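Local coordinates for gene 12 protein (Mycobacterium phage D29, PDB 3HC7), which hydrolyses the ester link between mycolic acids and arabinogalactan in the host cell envelope, helping the phage burst its host at the end of infection, at residues M49-L60 / Q83-V91. Sequence-based numbering, arbitrary orientation.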
# COMPACT_ATOMS: atom_id res chain seq x y z
N MET A 49 9.37 8.62 0.43
CA MET A 49 8.12 7.93 0.67
C MET A 49 8.03 7.34 2.08
O MET A 49 7.00 7.46 2.74
CB MET A 49 7.92 6.83 -0.37
CG MET A 49 6.57 6.13 -0.28
SD MET A 49 6.37 4.89 -1.57
CE MET A 49 6.36 5.97 -3.02
N TRP A 50 9.08 6.67 2.54
CA TRP A 50 8.94 5.95 3.80
C TRP A 50 8.50 6.82 4.99
O TRP A 50 7.63 6.41 5.76
CB TRP A 50 10.15 5.07 4.16
CG TRP A 50 9.70 3.99 5.10
CD1 TRP A 50 9.85 3.97 6.46
CD2 TRP A 50 8.96 2.80 4.76
NE1 TRP A 50 9.27 2.83 6.98
CE2 TRP A 50 8.72 2.10 5.96
CE3 TRP A 50 8.50 2.26 3.56
CZ2 TRP A 50 8.03 0.88 5.99
CZ3 TRP A 50 7.82 1.05 3.59
CH2 TRP A 50 7.58 0.38 4.80
N PRO A 51 9.08 8.03 5.14
CA PRO A 51 8.56 8.89 6.21
C PRO A 51 7.09 9.19 6.01
O PRO A 51 6.36 9.38 6.99
CB PRO A 51 9.37 10.18 6.06
CG PRO A 51 10.65 9.74 5.38
CD PRO A 51 10.22 8.64 4.44
N SER A 52 6.65 9.24 4.76
CA SER A 52 5.24 9.46 4.49
C SER A 52 4.44 8.26 4.99
O SER A 52 3.43 8.41 5.67
CB SER A 52 5.00 9.71 3.00
OG SER A 52 3.63 9.97 2.75
N VAL A 53 4.91 7.06 4.64
CA VAL A 53 4.30 5.82 5.12
C VAL A 53 4.17 5.76 6.64
O VAL A 53 3.14 5.34 7.16
CB VAL A 53 5.10 4.58 4.62
CG1 VAL A 53 4.58 3.30 5.27
CG2 VAL A 53 5.02 4.48 3.10
N GLU A 54 5.22 6.16 7.36
CA GLU A 54 5.21 6.13 8.81
C GLU A 54 4.11 7.01 9.39
O GLU A 54 3.47 6.65 10.37
CB GLU A 54 6.56 6.59 9.38
CG GLU A 54 7.77 5.76 9.00
CD GLU A 54 9.07 6.43 9.42
OE1 GLU A 54 9.04 7.60 9.86
OE2 GLU A 54 10.13 5.79 9.32
N LYS A 55 3.89 8.18 8.80
CA LYS A 55 2.82 9.08 9.26
C LYS A 55 1.44 8.49 9.03
O LYS A 55 0.57 8.56 9.90
CB LYS A 55 2.92 10.44 8.58
CG LYS A 55 4.21 11.18 8.90
CD LYS A 55 4.45 12.31 7.92
CE LYS A 55 5.75 13.01 8.23
NZ LYS A 55 5.67 13.69 9.55
N GLY A 56 1.25 7.89 7.86
CA GLY A 56 -0.01 7.25 7.54
C GLY A 56 -0.28 6.08 8.47
O GLY A 56 -1.41 5.89 8.91
N VAL A 57 0.76 5.31 8.77
CA VAL A 57 0.63 4.18 9.69
C VAL A 57 0.20 4.67 11.07
O VAL A 57 -0.72 4.13 11.66
CB VAL A 57 1.93 3.35 9.79
CG1 VAL A 57 1.94 2.47 11.06
CG2 VAL A 57 2.10 2.49 8.55
N ALA A 58 0.88 5.69 11.58
CA ALA A 58 0.54 6.22 12.90
C ALA A 58 -0.91 6.68 12.93
O ALA A 58 -1.63 6.42 13.90
CB ALA A 58 1.48 7.34 13.28
N GLU A 59 -1.35 7.37 11.88
CA GLU A 59 -2.72 7.86 11.87
C GLU A 59 -3.75 6.74 11.74
O GLU A 59 -4.83 6.81 12.34
CB GLU A 59 -2.93 8.89 10.76
CG GLU A 59 -4.35 9.45 10.72
CD GLU A 59 -4.67 10.38 11.88
OE1 GLU A 59 -3.73 10.84 12.56
OE2 GLU A 59 -5.87 10.65 12.12
N LEU A 60 -3.44 5.71 10.97
CA LEU A 60 -4.37 4.61 10.79
C LEU A 60 -4.55 3.83 12.10
O LEU A 60 -5.65 3.39 12.43
CB LEU A 60 -3.91 3.68 9.66
CG LEU A 60 -4.81 2.45 9.51
CD1 LEU A 60 -6.26 2.87 9.32
CD2 LEU A 60 -4.34 1.57 8.36
N GLN A 83 1.07 3.55 -2.19
CA GLN A 83 1.67 3.89 -0.90
C GLN A 83 0.66 3.59 0.22
O GLN A 83 1.03 3.17 1.33
CB GLN A 83 2.11 5.35 -0.85
CG GLN A 83 2.68 5.77 0.51
CD GLN A 83 3.18 7.21 0.53
OE1 GLN A 83 3.38 7.79 1.60
NE2 GLN A 83 3.38 7.80 -0.64
N GLY A 84 -0.62 3.80 -0.08
CA GLY A 84 -1.69 3.52 0.86
C GLY A 84 -1.78 2.05 1.21
O GLY A 84 -2.17 1.70 2.32
N ALA A 85 -1.43 1.19 0.26
CA ALA A 85 -1.43 -0.26 0.48
C ALA A 85 -0.31 -0.63 1.44
O ALA A 85 -0.46 -1.53 2.27
CB ALA A 85 -1.27 -1.01 -0.82
N ILE A 86 0.83 0.05 1.33
CA ILE A 86 1.91 -0.17 2.29
C ILE A 86 1.44 0.19 3.71
O ILE A 86 1.69 -0.56 4.66
CB ILE A 86 3.18 0.65 1.97
CG1 ILE A 86 3.66 0.39 0.54
CG2 ILE A 86 4.30 0.33 2.96
CD1 ILE A 86 4.83 1.32 0.13
N VAL A 87 0.78 1.34 3.85
CA VAL A 87 0.28 1.77 5.16
C VAL A 87 -0.63 0.71 5.76
O VAL A 87 -0.43 0.27 6.89
CB VAL A 87 -0.46 3.13 5.10
CG1 VAL A 87 -1.17 3.41 6.45
CG2 VAL A 87 0.51 4.26 4.75
N VAL A 88 -1.65 0.29 5.00
CA VAL A 88 -2.59 -0.72 5.50
C VAL A 88 -1.87 -2.05 5.77
O VAL A 88 -2.16 -2.73 6.76
CB VAL A 88 -3.76 -0.96 4.51
CG1 VAL A 88 -4.63 -2.14 4.97
CG2 VAL A 88 -4.61 0.30 4.36
N GLY A 89 -0.94 -2.40 4.89
CA GLY A 89 -0.19 -3.64 5.02
C GLY A 89 0.70 -3.65 6.27
O GLY A 89 0.80 -4.67 6.94
N GLN A 90 1.32 -2.52 6.58
CA GLN A 90 2.16 -2.43 7.76
C GLN A 90 1.34 -2.57 9.02
O GLN A 90 1.74 -3.26 9.96
CB GLN A 90 2.92 -1.11 7.79
CG GLN A 90 4.08 -1.09 6.83
CD GLN A 90 5.24 -1.93 7.31
OE1 GLN A 90 5.70 -1.78 8.44
NE2 GLN A 90 5.73 -2.82 6.45
N VAL A 91 0.18 -1.90 9.04
CA VAL A 91 -0.70 -1.95 10.19
C VAL A 91 -1.18 -3.37 10.41
O VAL A 91 -1.13 -3.88 11.52
CB VAL A 91 -1.88 -0.96 10.06
CG1 VAL A 91 -2.97 -1.29 11.06
CG2 VAL A 91 -1.40 0.46 10.25
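The axes of helices 50-60 and 83-91 pass 8.7 Å apart at an angle of -52°; V57 and V87 are the nearest CA pair, at 5.1 Å. V87 is the knob here, set among V53, G56, V57 and L60; its CG1 lies 3.5 Å from G56 C, while the bare CA of G56 lets CG2 settle beside it, facing V53 O. Further along, L60 lays CD2 against V91 CG2 at 3.7 Å, and V57 CG1 reaches the same methyl. At the other end I86 CG2 touches W50 CZ3 at 3.6 Å, and V53 CG1 lies over one face of the indole, toward its rim. Q90 meets the ring edge instead, its amide turned 75° to the indole and its NE2 hydrogen-bonded to D146. Q83 stretches out, CG anti to the backbone N (chi1 177°), and runs alongside M49 to S52, whose OG donates to OE1 in a very short, somewhat uncertain bond. The firmer hold on this buried amide, right beside the catalytic S82, is at NE2, bonded to A45 O and T12 OG1. This is the alpha/beta-hydrolase arrangement, in which the helix following the nucleophile elbow packs on a neighbouring helix beside the parallel sheet.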